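Local coordinates for protein ureidoglycolate hydrolase (Arabidopsis thaliana, PDB 4PXE) that hydrolyses (S)-ureidoglycolate to glyoxylate, ammonium and carbon dioxide with two manganese ions per subunit, a step in plant purine breakdown, at residues L27-V41 and I93-V105. Numbering follows the deposited sequence.
Sequences LSSFSDAPSPSVTRV and IDAIPYSGKYDGV. With MN (manganese (II) ion), chain C; MN (manganese (II) ion), chain D.
Arg40 reaches across to the backbone of Ile93. Its NH2 donates to Ile93 O at 2.8 Å, in the carbonyl plane, and NE adds a weak bond to the same oxygen. The side chain bends at the CG-CD bond (chi3 59°), which brings NE and NH2 to Ile93 O. Within its own segment, NH1 donates to Phe30 O at 2.9 Å, close to the guanidinium plane, so one buried arginine ties two loops together. The backbones of Arg40 and Ala95 form an antiparallel hydrogen-bonded pair. Val38 pairs likewise with Ser99, and Tyr98 and Ser99 together face Val38 as a G1 beta bulge. Val38 CG1 meets Ala95 CB at 3.7 Å, while CG2 lies against Gly100 O and Lys101 CG. Tyr98 lays one ring face over Ala33 CB, a CH-pi contact 4.2 Å from the centroid. Ser37 OG sits at the ring edge. Tyr98 N donates to Thr39 OG1 at 3.0 Å. The ring also meets His289 of the second subunit edge-to-face. Backbone pairing and Arg40 join 27-41 to the chain that runs on to Asp103, whose OD1 and OD2 each bind one manganese ion. Carbonyls of both segments receive the guanidinium N-H groups, so peptide dipoles probably meet its buried charge.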
ATOM      1  N   LEU A  27      26.135 -12.651   1.407  1.00 14.88           N
ATOM      2  CA  LEU A  27      25.248 -12.122   0.373  1.00 14.89           C
ATOM      3  C   LEU A  27      23.928 -11.595   0.956  1.00 16.04           C
ATOM      4  O   LEU A  27      23.374 -10.603   0.476  1.00 15.69           O
ATOM      5  CB  LEU A  27      24.986 -13.162  -0.716  1.00 15.09           C
ATOM      6  CG  LEU A  27      24.497 -12.561  -2.036  1.00 17.04           C
ATOM      7  CD1 LEU A  27      25.628 -11.824  -2.747  1.00 18.17           C
ATOM      8  CD2 LEU A  27      23.909 -13.621  -2.938  1.00 17.36           C
ATOM      9  N   SER A  28      23.433 -12.245   2.004  1.00 13.76           N
ATOM     10  CA  SER A  28      22.171 -11.847   2.615  1.00 14.21           C
ATOM     11  C   SER A  28      22.233 -10.467   3.269  1.00 15.98           C
ATOM     12  O   SER A  28      21.189  -9.873   3.560  1.00 17.29           O
ATOM     13  CB  SER A  28      21.703 -12.893   3.634  1.00 14.28           C
ATOM     14  OG  SER A  28      22.406 -12.785   4.864  1.00 16.41           O
ATOM     15  N   SER A  29      23.446  -9.961   3.498  1.00 14.18           N
ATOM     16  CA  SER A  29      23.592  -8.625   4.082  1.00 17.11           C
ATOM     17  C   SER A  29      23.208  -7.516   3.101  1.00 18.80           C
ATOM     18  O   SER A  29      22.932  -6.397   3.522  1.00 20.57           O
ATOM     19  CB  SER A  29      25.021  -8.407   4.585  1.00 19.29           C
ATOM     20  OG  SER A  29      25.923  -8.218   3.514  1.00 21.54           O
ATOM     21  N   PHE A  30      23.198  -7.828   1.804  1.00 17.18           N
ATOM     22  CA  PHE A  30      22.789  -6.859   0.786  1.00 17.42           C
ATOM     23  C   PHE A  30      21.271  -6.882   0.665  1.00 18.20           C
ATOM     24  O   PHE A  30      20.707  -7.523  -0.218  1.00 16.24           O
ATOM     25  CB  PHE A  30      23.456  -7.153  -0.558  1.00 16.82           C
ATOM     26  CG  PHE A  30      24.958  -7.229  -0.484  1.00 16.98           C
ATOM     27  CD1 PHE A  30      25.698  -6.152  -0.022  1.00 21.85           C
ATOM     28  CD2 PHE A  30      25.624  -8.379  -0.868  1.00 19.53           C
ATOM     29  CE1 PHE A  30      27.082  -6.221   0.046  1.00 23.22           C
ATOM     30  CE2 PHE A  30      27.000  -8.453  -0.806  1.00 19.54           C
ATOM     31  CZ  PHE A  30      27.730  -7.373  -0.340  1.00 21.50           C
ATOM     32  N   SER A  31      20.620  -6.163   1.565  1.00 17.46           N
ATOM     33  CA  SER A  31      19.186  -6.303   1.759  1.00 17.39           C
ATOM     34  C   SER A  31      18.552  -5.003   2.211  1.00 16.53           C
ATOM     35  O   SER A  31      19.126  -4.283   3.032  1.00 19.61           O
ATOM     36  CB  SER A  31      18.933  -7.370   2.824  1.00 17.22           C
ATOM     37  OG  SER A  31      17.558  -7.489   3.116  1.00 15.28           O
ATOM     38  N   ASP A  32      17.352  -4.735   1.705  1.00 15.81           N
ATOM     39  CA  ASP A  32      16.569  -3.594   2.173  1.00 17.71           C
ATOM     40  C   ASP A  32      15.661  -3.940   3.356  1.00 20.40           C
ATOM     41  O   ASP A  32      14.998  -3.065   3.911  1.00 23.30           O
ATOM     42  CB  ASP A  32      15.764  -2.982   1.024  1.00 19.99           C
ATOM     43  CG  ASP A  32      16.613  -2.096   0.133  1.00 23.35           C
ATOM     44  OD1 ASP A  32      17.494  -1.384   0.664  1.00 26.78           O
ATOM     45  OD2 ASP A  32      16.410  -2.119  -1.098  1.00 28.96           O
ATOM     46  N   ALA A  33      15.633  -5.215   3.731  1.00 18.29           N
ATOM     47  CA  ALA A  33      14.927  -5.664   4.928  1.00 19.10           C
ATOM     48  C   ALA A  33      15.946  -6.085   5.983  1.00 18.84           C
ATOM     49  O   ALA A  33      17.006  -6.604   5.650  1.00 20.15           O
ATOM     50  CB  ALA A  33      14.008  -6.831   4.593  1.00 20.03           C
ATOM     51  N   PRO A  34      15.627  -5.869   7.264  1.00 22.38           N
ATOM     52  CA  PRO A  34      16.548  -6.307   8.317  1.00 23.48           C
ATOM     53  C   PRO A  34      16.601  -7.837   8.429  1.00 20.05           C
ATOM     54  O   PRO A  34      15.567  -8.506   8.296  1.00 21.54           O
ATOM     55  CB  PRO A  34      15.951  -5.689   9.588  1.00 26.67           C
ATOM     56  CG  PRO A  34      14.521  -5.485   9.282  1.00 28.61           C
ATOM     57  CD  PRO A  34      14.426  -5.215   7.805  1.00 23.51           C
ATOM     58  N   SER A  35      17.797  -8.370   8.652  1.00 23.64           N
ATOM     59  CA  SER A  35      17.990  -9.793   8.915  1.00 20.74           C
ATOM     60  C   SER A  35      17.033 -10.191  10.033  1.00 22.30           C
ATOM     61  O   SER A  35      16.819  -9.416  10.961  1.00 23.88           O
ATOM     62  CB  SER A  35      19.440 -10.042   9.341  1.00 24.97           C
ATOM     63  OG  SER A  35      19.671 -11.403   9.661  1.00 32.22           O
ATOM     64  N   PRO A  36      16.452 -11.402   9.967  1.00 19.87           N
ATOM     65  CA  PRO A  36      16.744 -12.509   9.047  1.00 19.98           C
ATOM     66  C   PRO A  36      16.085 -12.417   7.669  1.00 18.07           C
ATOM     67  O   PRO A  36      16.333 -13.292   6.835  1.00 16.61           O
ATOM     68  CB  PRO A  36      16.201 -13.725   9.802  1.00 21.59           C
ATOM     69  CG  PRO A  36      15.065 -13.193  10.582  1.00 22.11           C
ATOM     70  CD  PRO A  36      15.481 -11.799  11.004  1.00 22.71           C
ATOM     71  N   SER A  37      15.286 -11.384   7.414  1.00 17.65           N
ATOM     72  CA  SER A  37      14.634 -11.268   6.110  1.00 14.90           C
ATOM     73  C   SER A  37      15.576 -10.689   5.069  1.00 15.87           C
ATOM     74  O   SER A  37      16.543 -10.009   5.396  1.00 17.81           O
ATOM     75  CB  SER A  37      13.373 -10.403   6.190  1.00 17.21           C
ATOM     76  OG  SER A  37      12.335 -11.069   6.883  1.00 20.58           O
ATOM     77  N   VAL A  38      15.281 -10.974   3.810  1.00 13.62           N
ATOM     78  CA  VAL A  38      16.003 -10.388   2.701  1.00 14.16           C
ATOM     79  C   VAL A  38      15.008  -9.722   1.770  1.00 13.47           C
ATOM     80  O   VAL A  38      13.955 -10.285   1.488  1.00 14.87           O
ATOM     81  CB  VAL A  38      16.792 -11.452   1.910  1.00 12.98           C
ATOM     82  CG1 VAL A  38      17.584 -10.803   0.780  1.00 16.21           C
ATOM     83  CG2 VAL A  38      17.723 -12.213   2.840  1.00 15.76           C
ATOM     84  N   THR A  39      15.328  -8.506   1.323  1.00 12.67           N
ATOM     85  CA  THR A  39      14.642  -7.879   0.194  1.00 12.51           C
ATOM     86  C   THR A  39      15.730  -7.386  -0.737  1.00 13.75           C
ATOM     87  O   THR A  39      16.601  -6.633  -0.316  1.00 14.63           O
ATOM     88  CB  THR A  39      13.813  -6.662   0.618  1.00 12.70           C
ATOM     89  OG1 THR A  39      12.793  -7.082   1.522  1.00 15.48           O
ATOM     90  CG2 THR A  39      13.160  -6.013  -0.595  1.00 15.64           C
ATOM     91  N   ARG A  40      15.715  -7.827  -1.989  1.00 12.62           N
ATOM     92  CA  ARG A  40      16.732  -7.355  -2.927  1.00 13.14           C
ATOM     93  C   ARG A  40      16.166  -7.304  -4.329  1.00 15.09           C
ATOM     94  O   ARG A  40      16.007  -8.327  -4.992  1.00 14.64           O
ATOM     95  CB  ARG A  40      17.998  -8.216  -2.867  1.00 14.29           C
ATOM     96  CG  ARG A  40      19.095  -7.696  -3.782  1.00 14.55           C
ATOM     97  CD  ARG A  40      20.442  -8.317  -3.447  1.00 18.22           C
ATOM     98  NE  ARG A  40      20.423  -9.772  -3.552  1.00 16.75           N
ATOM     99  CZ  ARG A  40      20.691 -10.605  -2.547  1.00 15.78           C
ATOM    100  NH1 ARG A  40      20.994 -10.143  -1.337  1.00 17.95           N
ATOM    101  NH2 ARG A  40      20.656 -11.912  -2.755  1.00 16.07           N
ATOM    102  N   VAL A  41      15.855  -6.091  -4.769  1.00 14.39           N
ATOM    103  CA  VAL A  41      15.109  -5.887  -5.993  1.00 15.05           C
ATOM    104  C   VAL A  41      15.999  -5.462  -7.153  1.00 15.65           C
ATOM    105  O   VAL A  41      16.950  -4.688  -6.977  1.00 17.04           O
ATOM    106  CB  VAL A  41      13.996  -4.839  -5.743  1.00 15.05           C
ATOM    107  CG1 VAL A  41      13.193  -4.591  -7.002  1.00 16.46           C
ATOM    108  CG2 VAL A  41      13.094  -5.314  -4.612  1.00 15.82           C
ATOM    109  N   ILE A  93      19.761 -14.079  -8.025  1.00 12.77           N
ATOM    110  CA  ILE A  93      20.011 -13.630  -6.658  1.00 13.25           C
ATOM    111  C   ILE A  93      19.036 -12.558  -6.184  1.00 14.15           C
ATOM    112  O   ILE A  93      19.130 -12.105  -5.042  1.00 14.15           O
ATOM    113  CB  ILE A  93      21.460 -13.135  -6.451  1.00 14.24           C
ATOM    114  CG1 ILE A  93      21.743 -11.909  -7.327  1.00 17.67           C
ATOM    115  CG2 ILE A  93      22.461 -14.267  -6.701  1.00 14.84           C
ATOM    116  CD1 ILE A  93      23.197 -11.448  -7.267  1.00 22.08           C
ATOM    117  N   ASP A  94      18.101 -12.146  -7.033  1.00 12.97           N
ATOM    118  CA  ASP A  94      17.085 -11.233  -6.513  1.00 12.79           C
ATOM    119  C   ASP A  94      16.174 -11.957  -5.513  1.00 12.74           C
ATOM    120  O   ASP A  94      16.058 -13.187  -5.546  1.00 13.81           O
ATOM    121  CB  ASP A  94      16.332 -10.433  -7.607  1.00 13.87           C
ATOM    122  CG  ASP A  94      15.599 -11.302  -8.632  1.00 13.89           C
ATOM    123  OD1 ASP A  94      15.983 -12.461  -8.895  1.00 14.65           O
ATOM    124  OD2 ASP A  94      14.641 -10.766  -9.233  1.00 15.45           O
ATOM    125  N   ALA A  95      15.582 -11.179  -4.611  1.00 12.55           N
ATOM    126  CA  ALA A  95      14.787 -11.679  -3.492  1.00 11.77           C
ATOM    127  C   ALA A  95      13.548 -10.809  -3.356  1.00 12.18           C
ATOM    128  O   ALA A  95      13.650  -9.578  -3.286  1.00 14.03           O
ATOM    129  CB  ALA A  95      15.589 -11.613  -2.213  1.00 12.54           C
ATOM    130  N   ILE A  96      12.378 -11.432  -3.310  1.00 12.07           N
ATOM    131  CA  ILE A  96      11.142 -10.669  -3.095  1.00 13.79           C
ATOM    132  C   ILE A  96      11.100 -10.078  -1.679  1.00 13.15           C
ATOM    133  O   ILE A  96      11.861 -10.494  -0.810  1.00 13.08           O
ATOM    134  CB  ILE A  96       9.867 -11.499  -3.407  1.00 13.10           C
ATOM    135  CG1 ILE A  96       9.578 -12.533  -2.315  1.00 13.98           C
ATOM    136  CG2 ILE A  96       9.971 -12.153  -4.766  1.00 13.32           C
ATOM    137  CD1 ILE A  96       8.291 -13.296  -2.560  1.00 14.85           C
ATOM    138  N   PRO A  97      10.238  -9.083  -1.447  1.00 12.37           N
ATOM    139  CA  PRO A  97      10.220  -8.494  -0.102  1.00 13.53           C
ATOM    140  C   PRO A  97      10.025  -9.502   1.038  1.00 13.34           C
ATOM    141  O   PRO A  97       9.116 -10.337   0.998  1.00 13.00           O
ATOM    142  CB  PRO A  97       9.039  -7.517  -0.175  1.00 15.62           C
ATOM    143  CG  PRO A  97       9.036  -7.083  -1.627  1.00 16.10           C
ATOM    144  CD  PRO A  97       9.399  -8.324  -2.398  1.00 16.41           C
ATOM    145  N   TYR A  98      10.900  -9.407   2.038  1.00 13.07           N
ATOM    146  CA  TYR A  98      10.808 -10.211   3.261  1.00 12.67           C
ATOM    147  C   TYR A  98      10.832 -11.696   2.973  1.00 12.28           C
ATOM    148  O   TYR A  98       9.976 -12.464   3.432  1.00 13.04           O
ATOM    149  CB  TYR A  98       9.573  -9.822   4.089  1.00 15.27           C
ATOM    150  CG  TYR A  98       9.681  -8.427   4.651  1.00 18.30           C
ATOM    151  CD1 TYR A  98      10.324  -8.200   5.857  1.00 18.74           C
ATOM    152  CD2 TYR A  98       9.171  -7.336   3.959  1.00 21.40           C
ATOM    153  CE1 TYR A  98      10.444  -6.929   6.380  1.00 26.35           C
ATOM    154  CE2 TYR A  98       9.280  -6.050   4.477  1.00 25.28           C
ATOM    155  CZ  TYR A  98       9.926  -5.859   5.682  1.00 25.76           C
ATOM    156  OH  TYR A  98      10.042  -4.590   6.215  1.00 35.50           O
ATOM    157  N   SER A  99      11.841 -12.094   2.215  1.00 12.78           N
ATOM    158  CA  SER A  99      12.012 -13.496   1.863  1.00 12.77           C
ATOM    159  C   SER A  99      13.283 -14.068   2.503  1.00 12.33           C
ATOM    160  O   SER A  99      13.842 -13.471   3.430  1.00 13.07           O
ATOM    161  CB  SER A  99      12.002 -13.671   0.349  1.00 12.94           C
ATOM    162  OG  SER A  99      13.034 -12.922  -0.276  1.00 13.69           O
ATOM    163  N   GLY A 100      13.725 -15.230   2.023  1.00 11.47           N
ATOM    164  CA  GLY A 100      14.838 -15.948   2.628  1.00 13.05           C
ATOM    165  C   GLY A 100      16.162 -15.729   1.914  1.00 12.48           C
ATOM    166  O   GLY A 100      16.245 -14.923   0.984  1.00 13.37           O
ATOM    167  N   LYS A 101      17.181 -16.479   2.339  1.00 11.82           N
ATOM    168  CA  LYS A 101      18.561 -16.312   1.881  1.00 12.15           C
ATOM    169  C   LYS A 101      19.009 -17.381   0.874  1.00 11.40           C
ATOM    170  O   LYS A 101      20.132 -17.328   0.377  1.00 12.42           O
ATOM    171  CB  LYS A 101      19.537 -16.386   3.072  1.00 17.41           C
ATOM    172  CG  LYS A 101      19.189 -15.533   4.284  1.00 19.40           C
ATOM    173  CD  LYS A 101      20.294 -15.597   5.356  1.00 23.95           C
ATOM    174  CE  LYS A 101      20.541 -16.993   5.907  1.00 24.21           C
ATOM    175  NZ  LYS A 101      21.446 -16.938   7.120  1.00 21.51           N
ATOM    176  N   TYR A 102      18.143 -18.349   0.588  1.00 11.45           N
ATOM    177  CA  TYR A 102      18.543 -19.554  -0.161  1.00 11.80           C
ATOM    178  C   TYR A 102      17.936 -19.652  -1.562  1.00 10.26           C
ATOM    179  O   TYR A 102      18.563 -20.192  -2.481  1.00 11.53           O
ATOM    180  CB  TYR A 102      18.223 -20.823   0.658  1.00 11.64           C
ATOM    181  CG  TYR A 102      18.957 -20.877   1.980  1.00 11.08           C
ATOM    182  CD1 TYR A 102      20.198 -21.502   2.081  1.00 11.08           C
ATOM    183  CD2 TYR A 102      18.409 -20.296   3.121  1.00 11.55           C
ATOM    184  CE1 TYR A 102      20.882 -21.534   3.285  1.00 11.86           C
ATOM    185  CE2 TYR A 102      19.083 -20.327   4.326  1.00 11.90           C
ATOM    186  CZ  TYR A 102      20.318 -20.952   4.398  1.00 13.58           C
ATOM    187  OH  TYR A 102      21.002 -20.983   5.601  1.00 15.19           O
ATOM    188  N   ASP A 103      16.729 -19.117  -1.718  1.00 11.42           N
ATOM    189  CA  ASP A 103      16.053 -19.105  -3.013  1.00 10.62           C
ATOM    190  C   ASP A 103      16.935 -18.421  -4.056  1.00 11.84           C
ATOM    191  O   ASP A 103      17.368 -17.289  -3.862  1.00 12.36           O
ATOM    192  CB  ASP A 103      14.721 -18.376  -2.844  1.00 11.69           C
ATOM    193  CG  ASP A 103      13.947 -18.271  -4.116  1.00 13.37           C
ATOM    194  OD1 ASP A 103      14.187 -19.044  -5.050  1.00 12.85           O
ATOM    195  OD2 ASP A 103      13.064 -17.404  -4.178  1.00 18.34           O
ATOM    196  N   GLY A 104      17.238 -19.130  -5.141  1.00 10.18           N
ATOM    197  CA  GLY A 104      18.113 -18.605  -6.188  1.00 11.81           C
ATOM    198  C   GLY A 104      19.598 -18.618  -5.849  1.00 11.04           C
ATOM    199  O   GLY A 104      20.440 -19.118  -6.617  1.00 11.93           O
ATOM    200  N   VAL A 105      19.914 -18.054  -4.686  1.00 11.67           N
ATOM    201  CA  VAL A 105      21.305 -17.873  -4.281  1.00 11.91           C
ATOM    202  C   VAL A 105      22.083 -19.191  -4.256  1.00 12.08           C
ATOM    203  O   VAL A 105      23.231 -19.238  -4.701  1.00 12.23           O
ATOM    204  CB  VAL A 105      21.406 -17.159  -2.917  1.00 12.62           C
ATOM    205  CG1 VAL A 105      22.853 -17.023  -2.496  1.00 15.02           C
ATOM    206  CG2 VAL A 105      20.762 -15.778  -2.993  1.00 12.80           C
TER
HETATM  207 MN    MN C 501      14.105 -19.190  -7.236  1.00 11.58          MN
HETATM  208 MN    MN D 502      11.373 -17.166  -5.581  1.00 26.38          MN
HETATM  209  O   HOH W   1      11.996  -3.387   4.834  1.00 32.46           O
HETATM  210  O   HOH W   2      20.559 -14.440   8.530  1.00 38.15           O
HETATM  211  O   HOH W   3      14.112 -19.828  -9.371  1.00 14.22           O
HETATM  212  O   HOH W   4      12.504 -17.655  -7.332  1.00 17.49           O
HETATM  213  O   HOH W   5      11.998 -20.487  -7.373  1.00 16.20           O
HETATM  214  O   HOH W   6      10.613 -18.828  -5.660  1.00 17.62           O